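Long-range contacts in thioredoxin-like protein (Bacteroides caccae ATCC 43185, PDB 4YOD), which is of unknown function but probably acts as a thioredoxin-like thiol-disulfide oxidoreductase joined to a helical domain: residues A59-C64 and D101-D106; E77-T82 and I118-A123; K13-P18 and H37-V42. All blocks are in the same frame, centred on the assembly; numbering follows the deposited sequence.

Interaction 1. Residues A59-C64 and D101-D106; sequences AWVDYC and DKYLYD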
loop_
_atom_site.group_PDB
_atom_site.type_symbol
_atom_site.label_atom_id
_atom_site.label_comp_id
_atom_site.label_asym_id
_atom_site.label_seq_id
_atom_site.Cartn_x
_atom_site.Cartn_y
_atom_site.Cartn_z
ATOM N N ALA A 59 -13.897 -16.413 -3.546
ATOM C CA ALA A 59 -13.808 -16.670 -2.102
ATOM C C ALA A 59 -12.651 -15.852 -1.493
ATOM O O ALA A 59 -12.828 -15.241 -0.434
ATOM C CB ALA A 59 -13.594 -18.156 -1.837
ATOM N N TRP A 60 -11.501 -15.783 -2.203
ATOM C CA TRP A 60 -10.337 -14.995 -1.762
ATOM C C TRP A 60 -10.680 -13.484 -1.742
ATOM O O TRP A 60 -10.334 -12.810 -0.785
ATOM C CB TRP A 60 -9.096 -15.254 -2.627
ATOM C CG TRP A 60 -7.911 -14.419 -2.208
ATOM C CD1 TRP A 60 -7.498 -13.240 -2.763
ATOM C CD2 TRP A 60 -7.089 -14.627 -1.048
ATOM N NE1 TRP A 60 -6.429 -12.726 -2.049
ATOM C CE2 TRP A 60 -6.159 -13.560 -0.993
ATOM C CE3 TRP A 60 -7.021 -15.640 -0.069
ATOM C CZ2 TRP A 60 -5.171 -13.477 0.001
ATOM C CZ3 TRP A 60 -6.044 -15.561 0.908
ATOM C CH2 TRP A 60 -5.135 -14.489 0.942
ATOM N N VAL A 61 -11.349 -12.977 -2.795
ATOM C CA VAL A 61 -11.767 -11.569 -2.931
ATOM C C VAL A 61 -12.693 -11.178 -1.742
ATOM O O VAL A 61 -12.467 -10.139 -1.110
ATOM C CB VAL A 61 -12.436 -11.336 -4.320
ATOM C CG1 VAL A 61 -13.235 -10.025 -4.390
ATOM C CG2 VAL A 61 -11.404 -11.391 -5.422
ATOM N N ASP A 62 -13.715 -12.011 -1.454
ATOM C CA ASP A 62 -14.654 -11.804 -0.345
ATOM C C ASP A 62 -13.934 -11.837 1.025
ATOM O O ASP A 62 -14.288 -11.062 1.905
ATOM C CB ASP A 62 -15.790 -12.814 -0.386
ATOM C CG ASP A 62 -16.758 -12.559 -1.535
ATOM O OD1 ASP A 62 -16.842 -11.394 -1.996
ATOM O OD2 ASP A 62 -17.411 -13.525 -1.982
ATOM N N TYR A 63 -12.900 -12.675 1.171
ATOM C CA TYR A 63 -12.079 -12.734 2.384
ATOM C C TYR A 63 -11.330 -11.413 2.592
ATOM O O TYR A 63 -11.371 -10.860 3.688
ATOM C CB TYR A 63 -11.070 -13.890 2.283
ATOM C CG TYR A 63 -10.191 -14.083 3.500
ATOM C CD1 TYR A 63 -10.741 -14.428 4.739
ATOM C CD2 TYR A 63 -8.801 -14.046 3.393
ATOM C CE1 TYR A 63 -9.931 -14.632 5.857
ATOM C CE2 TYR A 63 -7.980 -14.341 4.483
ATOM C CZ TYR A 63 -8.549 -14.632 5.713
ATOM O OH TYR A 63 -7.728 -14.898 6.788
ATOM N N CYS A 64 -10.671 -10.887 1.539
ATOM C CA CYS A 64 -9.947 -9.610 1.652
ATOM C C CYS A 64 -10.904 -8.473 2.092
ATOM O O CYS A 64 -10.481 -7.599 2.847
ATOM C CB CYS A 64 -9.229 -9.266 0.349
ATOM S SG CYS A 64 -7.946 -10.459 -0.126
ATOM N N ASP A 101 -0.818 -11.513 -3.958
ATOM C CA ASP A 101 -0.055 -10.521 -4.733
ATOM C C ASP A 101 -1.042 -9.738 -5.638
ATOM O O ASP A 101 -1.168 -8.513 -5.509
ATOM C CB ASP A 101 1.048 -11.239 -5.557
ATOM C CG ASP A 101 1.906 -10.401 -6.496
ATOM O OD1 ASP A 101 1.758 -9.164 -6.499
ATOM O OD2 ASP A 101 2.780 -10.977 -7.170
ATOM N N LYS A 102 -1.802 -10.463 -6.489
ATOM C CA LYS A 102 -2.774 -9.886 -7.423
ATOM C C LYS A 102 -3.730 -8.870 -6.769
ATOM O O LYS A 102 -3.995 -7.828 -7.366
ATOM C CB LYS A 102 -3.603 -11.008 -8.089
ATOM C CG LYS A 102 -4.569 -10.538 -9.166
ATOM C CD LYS A 102 -5.236 -11.718 -9.848
ATOM C CE LYS A 102 -6.275 -11.283 -10.859
ATOM N NZ LYS A 102 -6.881 -12.457 -11.549
ATOM N N TYR A 103 -4.241 -9.155 -5.566
ATOM C CA TYR A 103 -5.222 -8.257 -4.960
ATOM C C TYR A 103 -4.663 -7.307 -3.899
ATOM O O TYR A 103 -5.162 -6.190 -3.789
ATOM C CB TYR A 103 -6.378 -9.076 -4.370
ATOM C CG TYR A 103 -7.234 -9.658 -5.471
ATOM C CD1 TYR A 103 -8.162 -8.870 -6.147
ATOM C CD2 TYR A 103 -7.058 -10.976 -5.897
ATOM C CE1 TYR A 103 -8.905 -9.378 -7.212
ATOM C CE2 TYR A 103 -7.818 -11.502 -6.945
ATOM C CZ TYR A 103 -8.721 -10.690 -7.612
ATOM O OH TYR A 103 -9.467 -11.172 -8.652
ATOM N N LEU A 104 -3.674 -7.737 -3.109
ATOM C CA LEU A 104 -3.184 -6.905 -2.012
ATOM C C LEU A 104 -1.899 -6.167 -2.318
ATOM O O LEU A 104 -1.600 -5.215 -1.591
ATOM C CB LEU A 104 -2.994 -7.738 -0.719
ATOM C CG LEU A 104 -4.180 -8.559 -0.226
ATOM C CD1 LEU A 104 -3.722 -9.597 0.805
ATOM C CD2 LEU A 104 -5.299 -7.665 0.309
ATOM N N TYR A 105 -1.144 -6.557 -3.353
ATOM C CA TYR A 105 0.138 -5.881 -3.663
ATOM C C TYR A 105 0.109 -5.059 -4.950
ATOM O O TYR A 105 0.638 -3.941 -4.959
ATOM C CB TYR A 105 1.304 -6.903 -3.759
ATOM C CG TYR A 105 2.693 -6.287 -3.726
ATOM C CD1 TYR A 105 3.155 -5.611 -2.595
ATOM C CD2 TYR A 105 3.564 -6.420 -4.802
ATOM C CE1 TYR A 105 4.462 -5.127 -2.519
ATOM C CE2 TYR A 105 4.854 -5.877 -4.765
ATOM C CZ TYR A 105 5.307 -5.253 -3.609
ATOM O OH TYR A 105 6.589 -4.745 -3.532
ATOM N N ASP A 106 -0.401 -5.650 -6.053
ATOM C CA ASP A 106 -0.471 -5.035 -7.383
ATOM C C ASP A 106 -0.999 -3.582 -7.295
ATOM O O ASP A 106 -2.076 -3.367 -6.727
ATOM C CB ASP A 106 -1.367 -5.881 -8.323
ATOM C CG ASP A 106 -1.268 -5.569 -9.814
ATOM O OD1 ASP A 106 -1.111 -4.381 -10.169
ATOM O OD2 ASP A 106 -1.437 -6.500 -10.626
#

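Interaction 2. Residues E77-T82 and I118-A123; sequences EAIRKT and IPVLEA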
loop_
_atom_site.group_PDB
_atom_site.type_symbol
_atom_site.label_atom_id
_atom_site.label_comp_id
_atom_site.label_asym_id
_atom_site.label_seq_id
_atom_site.Cartn_x
_atom_site.Cartn_y
_atom_site.Cartn_z
ATOM N N GLU A 77 -3.186 -11.604 11.989
ATOM C CA GLU A 77 -3.088 -12.936 12.591
ATOM C C GLU A 77 -3.849 -13.978 11.744
ATOM O O GLU A 77 -3.333 -15.078 11.502
ATOM C CB GLU A 77 -3.631 -12.918 14.033
ATOM C CG GLU A 77 -3.541 -14.255 14.752
ATOM C CD GLU A 77 -4.009 -14.229 16.193
ATOM O OE1 GLU A 77 -3.201 -13.855 17.076
ATOM O OE2 GLU A 77 -5.182 -14.589 16.441
ATOM N N ALA A 78 -5.069 -13.632 11.281
ATOM C CA ALA A 78 -5.886 -14.538 10.472
ATOM C C ALA A 78 -5.255 -14.809 9.102
ATOM O O ALA A 78 -5.225 -15.969 8.678
ATOM C CB ALA A 78 -7.279 -13.969 10.297
ATOM N N ILE A 79 -4.749 -13.746 8.416
ATOM C CA ILE A 79 -4.077 -13.871 7.113
ATOM C C ILE A 79 -2.875 -14.840 7.246
ATOM O O ILE A 79 -2.740 -15.759 6.446
ATOM C CB ILE A 79 -3.606 -12.483 6.590
ATOM C CG1 ILE A 79 -4.785 -11.584 6.232
ATOM C CG2 ILE A 79 -2.692 -12.659 5.363
ATOM C CD1 ILE A 79 -4.404 -10.079 6.319
ATOM N N ARG A 80 -2.028 -14.632 8.266
ATOM C CA ARG A 80 -0.866 -15.493 8.533
ATOM C C ARG A 80 -1.301 -16.973 8.712
ATOM O O ARG A 80 -0.733 -17.851 8.048
ATOM C CB ARG A 80 -0.076 -14.997 9.766
ATOM C CG ARG A 80 1.108 -15.895 10.153
ATOM C CD ARG A 80 2.174 -15.911 9.080
ATOM N NE ARG A 80 3.215 -16.915 9.317
ATOM C CZ ARG A 80 4.429 -16.635 9.771
ATOM N NH1 ARG A 80 4.762 -15.386 10.069
ATOM N NH2 ARG A 80 5.322 -17.600 9.929
ATOM N N LYS A 81 -2.306 -17.237 9.584
ATOM C CA LYS A 81 -2.808 -18.608 9.797
ATOM C C LYS A 81 -3.317 -19.250 8.500
ATOM O O LYS A 81 -3.056 -20.428 8.281
ATOM C CB LYS A 81 -3.936 -18.649 10.838
ATOM C CG LYS A 81 -3.459 -18.548 12.271
ATOM C CD LYS A 81 -4.646 -18.565 13.227
ATOM C CE LYS A 81 -4.279 -18.082 14.612
ATOM N NZ LYS A 81 -3.388 -19.039 15.321
ATOM N N THR A 82 -4.012 -18.476 7.638
ATOM C CA THR A 82 -4.567 -18.977 6.361
ATOM C C THR A 82 -3.421 -19.406 5.435
ATOM O O THR A 82 -3.466 -20.527 4.937
ATOM C CB THR A 82 -5.492 -17.932 5.732
ATOM O OG1 THR A 82 -6.579 -17.731 6.630
ATOM C CG2 THR A 82 -6.013 -18.342 4.367
ATOM N N ILE A 118 1.925 -7.734 4.087
ATOM C CA ILE A 118 3.100 -8.004 4.949
ATOM C C ILE A 118 2.972 -9.386 5.684
ATOM O O ILE A 118 3.911 -10.172 5.506
ATOM C CB ILE A 118 3.390 -6.826 5.902
ATOM C CG1 ILE A 118 4.077 -5.672 5.098
ATOM C CG2 ILE A 118 4.251 -7.244 7.115
ATOM C CD1 ILE A 118 3.991 -4.270 5.773
ATOM N N PRO A 119 1.855 -9.773 6.396
ATOM C CA PRO A 119 1.796 -11.143 6.974
ATOM C C PRO A 119 1.880 -12.261 5.909
ATOM O O PRO A 119 2.418 -13.321 6.220
ATOM C CB PRO A 119 0.451 -11.182 7.719
ATOM C CG PRO A 119 -0.336 -10.035 7.203
ATOM C CD PRO A 119 0.660 -8.987 6.771
ATOM N N VAL A 120 1.398 -12.033 4.661
ATOM C CA VAL A 120 1.568 -13.030 3.571
ATOM C C VAL A 120 3.089 -13.228 3.296
ATOM O O VAL A 120 3.540 -14.360 3.213
ATOM C CB VAL A 120 0.823 -12.682 2.255
ATOM C CG1 VAL A 120 1.001 -13.794 1.215
ATOM C CG2 VAL A 120 -0.667 -12.412 2.503
ATOM N N LEU A 121 3.851 -12.117 3.167
ATOM C CA LEU A 121 5.297 -12.128 2.898
ATOM C C LEU A 121 6.052 -12.793 4.010
ATOM O O LEU A 121 7.004 -13.521 3.736
ATOM C CB LEU A 121 5.819 -10.694 2.696
ATOM C CG LEU A 121 5.364 -9.982 1.426
ATOM C CD1 LEU A 121 5.789 -8.528 1.445
ATOM C CD2 LEU A 121 5.866 -10.708 0.158
ATOM N N GLU A 122 5.619 -12.555 5.282
ATOM C CA GLU A 122 6.224 -13.150 6.482
ATOM C C GLU A 122 6.009 -14.671 6.467
ATOM O O GLU A 122 6.930 -15.443 6.778
ATOM C CB GLU A 122 5.635 -12.513 7.759
ATOM C CG GLU A 122 6.109 -11.067 7.996
ATOM C CD GLU A 122 5.494 -10.321 9.174
ATOM O OE1 GLU A 122 4.351 -10.648 9.576
ATOM O OE2 GLU A 122 6.146 -9.379 9.678
ATOM N N ALA A 123 4.803 -15.110 6.078
ATOM C CA ALA A 123 4.505 -16.546 5.978
ATOM C C ALA A 123 5.329 -17.192 4.877
ATOM O O ALA A 123 5.769 -18.316 5.049
ATOM C CB ALA A 123 3.022 -16.752 5.708
HETATM O O HOH W 1 3.046 -12.989 10.213
#

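Interaction 3. Residues K13-P18 and H37-V42; sequences KTFTLP and HYWDNV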
loop_
_atom_site.group_PDB
_atom_site.type_symbol
_atom_site.label_atom_id
_atom_site.label_comp_id
_atom_site.label_asym_id
_atom_site.label_seq_id
_atom_site.Cartn_x
_atom_site.Cartn_y
_atom_site.Cartn_z
ATOM N N LYS A 13 -21.902 -28.111 -1.802
ATOM C CA LYS A 13 -21.378 -26.986 -2.594
ATOM C C LYS A 13 -19.844 -27.059 -2.726
ATOM O O LYS A 13 -19.199 -27.836 -2.012
ATOM C CB LYS A 13 -21.765 -25.646 -1.939
ATOM C CG LYS A 13 -23.245 -25.288 -1.988
ATOM C CD LYS A 13 -23.476 -24.014 -1.189
ATOM C CE LYS A 13 -24.748 -23.294 -1.549
ATOM N NZ LYS A 13 -24.558 -21.816 -1.497
ATOM N N THR A 14 -19.261 -26.226 -3.622
ATOM C CA THR A 14 -17.811 -26.163 -3.837
ATOM C C THR A 14 -17.158 -25.442 -2.647
ATOM O O THR A 14 -16.185 -25.956 -2.109
ATOM C CB THR A 14 -17.473 -25.507 -5.192
ATOM O OG1 THR A 14 -18.187 -26.176 -6.233
ATOM C CG2 THR A 14 -15.980 -25.547 -5.515
ATOM N N PHE A 15 -17.711 -24.273 -2.236
ATOM C CA PHE A 15 -17.240 -23.448 -1.113
ATOM C C PHE A 15 -18.396 -23.137 -0.169
ATOM O O PHE A 15 -19.448 -22.677 -0.613
ATOM C CB PHE A 15 -16.573 -22.140 -1.601
ATOM C CG PHE A 15 -16.218 -21.171 -0.494
ATOM C CD1 PHE A 15 -15.074 -21.357 0.278
ATOM C CD2 PHE A 15 -17.035 -20.086 -0.208
ATOM C CE1 PHE A 15 -14.767 -20.486 1.325
ATOM C CE2 PHE A 15 -16.729 -19.219 0.844
ATOM C CZ PHE A 15 -15.593 -19.422 1.600
ATOM N N THR A 16 -18.187 -23.370 1.133
ATOM C CA THR A 16 -19.202 -23.135 2.161
ATOM C C THR A 16 -18.626 -22.282 3.298
ATOM O O THR A 16 -17.540 -22.559 3.805
ATOM C CB THR A 16 -19.762 -24.484 2.685
ATOM O OG1 THR A 16 -20.265 -25.244 1.582
ATOM C CG2 THR A 16 -20.877 -24.304 3.724
ATOM N N LEU A 17 -19.380 -21.258 3.690
ATOM C CA LEU A 17 -19.060 -20.373 4.799
ATOM C C LEU A 17 -19.512 -21.011 6.122
ATOM O O LEU A 17 -20.513 -21.735 6.128
ATOM C CB LEU A 17 -19.751 -19.007 4.611
ATOM C CG LEU A 17 -19.015 -17.975 3.777
ATOM C CD1 LEU A 17 -19.955 -16.895 3.310
ATOM C CD2 LEU A 17 -17.891 -17.345 4.564
ATOM N N PRO A 18 -18.818 -20.748 7.257
ATOM C CA PRO A 18 -19.295 -21.293 8.538
ATOM C C PRO A 18 -20.523 -20.516 9.026
ATOM O O PRO A 18 -20.665 -19.330 8.720
ATOM C CB PRO A 18 -18.091 -21.102 9.460
ATOM C CG PRO A 18 -17.437 -19.870 8.936
ATOM C CD PRO A 18 -17.625 -19.892 7.446
ATOM N N HIS A 37 -13.014 -18.077 11.145
ATOM C CA HIS A 37 -13.516 -19.372 10.689
ATOM C C HIS A 37 -13.796 -19.438 9.181
ATOM O O HIS A 37 -14.246 -20.478 8.700
ATOM C CB HIS A 37 -14.804 -19.710 11.467
ATOM C CG HIS A 37 -14.572 -19.839 12.940
ATOM N ND1 HIS A 37 -14.446 -21.079 13.541
ATOM C CD2 HIS A 37 -14.389 -18.877 13.874
ATOM C CE1 HIS A 37 -14.203 -20.832 14.822
ATOM N NE2 HIS A 37 -14.152 -19.521 15.068
ATOM N N TYR A 38 -13.465 -18.376 8.436
ATOM C CA TYR A 38 -13.739 -18.223 6.998
ATOM C C TYR A 38 -13.389 -19.440 6.159
ATOM O O TYR A 38 -14.195 -19.812 5.305
ATOM C CB TYR A 38 -12.996 -16.990 6.428
ATOM C CG TYR A 38 -13.474 -16.589 5.048
ATOM C CD1 TYR A 38 -14.612 -15.803 4.886
ATOM C CD2 TYR A 38 -12.841 -17.067 3.903
ATOM C CE1 TYR A 38 -15.087 -15.471 3.617
ATOM C CE2 TYR A 38 -13.300 -16.733 2.630
ATOM C CZ TYR A 38 -14.427 -15.936 2.494
ATOM O OH TYR A 38 -14.898 -15.612 1.251
ATOM N N TRP A 39 -12.192 -20.031 6.385
ATOM C CA TRP A 39 -11.649 -21.129 5.594
ATOM C C TRP A 39 -11.798 -22.510 6.236
ATOM O O TRP A 39 -11.227 -23.469 5.720
ATOM C CB TRP A 39 -10.147 -20.851 5.332
ATOM C CG TRP A 39 -9.900 -19.589 4.550
ATOM C CD1 TRP A 39 -9.523 -18.379 5.050
ATOM C CD2 TRP A 39 -10.083 -19.400 3.135
ATOM N NE1 TRP A 39 -9.388 -17.464 4.029
ATOM C CE2 TRP A 39 -9.743 -18.058 2.845
ATOM C CE3 TRP A 39 -10.465 -20.249 2.076
ATOM C CZ2 TRP A 39 -9.772 -17.538 1.542
ATOM C CZ3 TRP A 39 -10.501 -19.732 0.783
ATOM C CH2 TRP A 39 -10.170 -18.389 0.528
ATOM N N ASP A 40 -12.550 -22.618 7.340
ATOM C CA ASP A 40 -12.747 -23.861 8.091
ATOM C C ASP A 40 -13.256 -25.053 7.255
ATOM O O ASP A 40 -12.888 -26.186 7.557
ATOM C CB ASP A 40 -13.745 -23.623 9.237
ATOM C CG ASP A 40 -13.176 -22.983 10.494
ATOM O OD1 ASP A 40 -12.039 -22.458 10.437
ATOM O OD2 ASP A 40 -13.867 -23.016 11.542
ATOM N N ASN A 41 -14.093 -24.807 6.226
ATOM C CA ASN A 41 -14.691 -25.879 5.421
ATOM C C ASN A 41 -13.960 -26.118 4.104
ATOM O O ASN A 41 -14.471 -26.810 3.227
ATOM C CB ASN A 41 -16.168 -25.584 5.176
ATOM C CG ASN A 41 -16.957 -25.585 6.456
ATOM O OD1 ASN A 41 -16.530 -26.122 7.487
ATOM N ND2 ASN A 41 -18.105 -24.969 6.433
ATOM N N VAL A 42 -12.738 -25.619 4.009
ATOM C CA VAL A 42 -11.900 -25.756 2.820
ATOM C C VAL A 42 -10.776 -26.785 3.089
ATOM O O VAL A 42 -10.199 -26.807 4.174
ATOM C CB VAL A 42 -11.356 -24.355 2.409
ATOM C CG1 VAL A 42 -10.274 -24.442 1.333
ATOM C CG2 VAL A 42 -12.504 -23.451 1.937
HETATM O O HOH W 2 -15.853 -25.531 1.250
HETATM O O HOH W 3 -15.025 -22.364 4.928
#

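Interaction 1. Residues A59-C64 and D101-D106
Tyr103 meets helix 53-66 through two residues, Val61 on its ring face and Trp60, whose ring edge meets Tyr103 CD2. Its CG lies anti to the carbonyl carbon, which swings the phenol across the groove between the helices. Over one ring face sits the Val61 methyl: Val61 CG2 is 3.8 Å from the Tyr103 ring centroid and 23° off the normal, a CH-pi contact. The opposite face carries Lys102 CG of its own helix, leaving the ring held between two aliphatic groups. Its hydroxyl is hydrogen-bonded to Glu57, which also pairs with Lys102. Trp60 CD1 approaches Tyr103 CD2 at 3.9 Å; the five-membered ring of Trp60 and the Tyr103 ring meet obliquely, planes at 48°.

The segments belong to an all-helical domain, where the axes of 59-64 and 101-105, on helices 53-66 and 90-105, run nearly parallel at 18° and approach to 10.9 Å, a spacing spanned by large side chains.

Leu104 follows on the buried side. Its CD2 methyl touches Cys64 SG at 3.9 Å, while Leu104 CD1 is 4.2 Å from Trp60 CZ2. The same sulfur, Cys64 SG, lies 3.2 Å above the Trp60 ring plane, toward the rim of one face, and Phe116 and Tyr117 of helix 114-125 also touch Leu104.

Interaction 2. Residues E77-T82 and I118-A123
Two torsions set the Arg80 side chain against helix 114-125: CG is anti to the backbone N (chi1 177°), and a bend at chi2 (65°) turns the rest of the chain over Ala123. Ile79, with its CG2 likewise anti to the backbone N, sends that methyl to Val120 CG2 at 3.5 Å and to Pro119 CG at 4.0 Å.

Arg80 CD lies 3.6 Å from Ala123 CB, and the guanidinium then spreads over the backbone beyond: Ala123 CA lies over one face, 3.6 Å from the plane and toward the rim. The edge is used differently. Water 1, in the guanidinium plane, accepts from Arg80 NH1 at 3.0 Å and donates to Glu122 OE1 at 2.8 Å. The two charged groups are thus linked through solvent rather than directly, while Arg80 NE makes a salt bridge to Asp84 one turn along its own helix. An alanine here would remove both polar links, and is likely to leave Asp84 without its charged mate and uncover the Ala123 backbone.

The CA atoms of Arg80 and Pro119 are 5.3 Å apart, and the axes of 77-82 and 118-123 approach to 8.4 Å and cross at -35°, with a kink at Pro119. The close approach is consistent with the compact Pro119 and Ala123 facing 77-82. Helices 72-85 and 114-125 are thus non-consecutive neighbours packed side by side in the helical DUF5106 region, of the TPR clan; the chain between them forms helix 90-105, which Val120 also touches.

Interaction 3. Residues K13-P18 and H37-V42
Apolar contacts centre on Phe15 and Tyr38. With its CG anti to the backbone N, Phe15 reaches across from an extended, irregular segment, and its CZ comes to 3.7 Å from Tyr38 CE2. The ring planes are inclined at 39°, an oblique pairing. Val42 CG2 meets the Phe15 ring at its edge, near the ring plane, 3.7 Å from Phe15 CD1. On another part of the tyrosine, Leu17 CD2 lies 3.5 Å from Tyr38 CE1. The tyrosine hydroxyl bonds to the Ala59 carbonyl, tying the loop after helix 27-37 to helix 53-66.

In a contact of mixed character, the Pro18 ring packs on the His37 carbonyl, Pro18 CG being 3.3 Å from His37 O.

Polar links between the segments run through water. Water 3 donates to Thr16 O (2.8 Å) and to Tyr38 O, and accepts from Asn41 N, so one molecule joins three backbone groups. Water 2 accepts from Thr16 N and donates to Asn41 O at 2.7 Å, with a weak further bond to Thr14 O.

Within 37-42, two successive type I turns, His37 to Asp40 and Trp39 to Val42, shape the loop. His37 ND1 donates to Asp40 OD2 at 2.8 Å, on the syn side but 30° out of the carboxylate plane, with a bent N-H...O angle of 142°.

Since no direct hydrogen bond joins the two segments, their polar join depends on the two bound waters and would probably vary with hydration, whereas the hold of the packed rings is likely to depend less on it.

How the interactions relate
All three contacts lie in the N-terminal, helical part of the chain, ahead of the mixed five-stranded sheet, whose first strand along the chain is 176-181. Interaction 3 closes first along the sequence, pairing the loops before and after helix 27-37; the segments of interactions 1 and 2 then alternate, so helices 53-66, 72-85, 90-105 and 114-125 are interleaved. The centres of interactions 1 and 2 are about 13 Å apart, and the centre of interaction 3 lies about 17 and 19 Å from them. Direct contacts join them: Tyr63 OH probably hydrogen-bonds Thr82 OG1 at 3.1 Å, Tyr63 CD1 lies 3.4 Å from Trp39 NE1, and Trp39 packs on Thr82. The N-terminal loops and four helices therefore form one continuously packed unit.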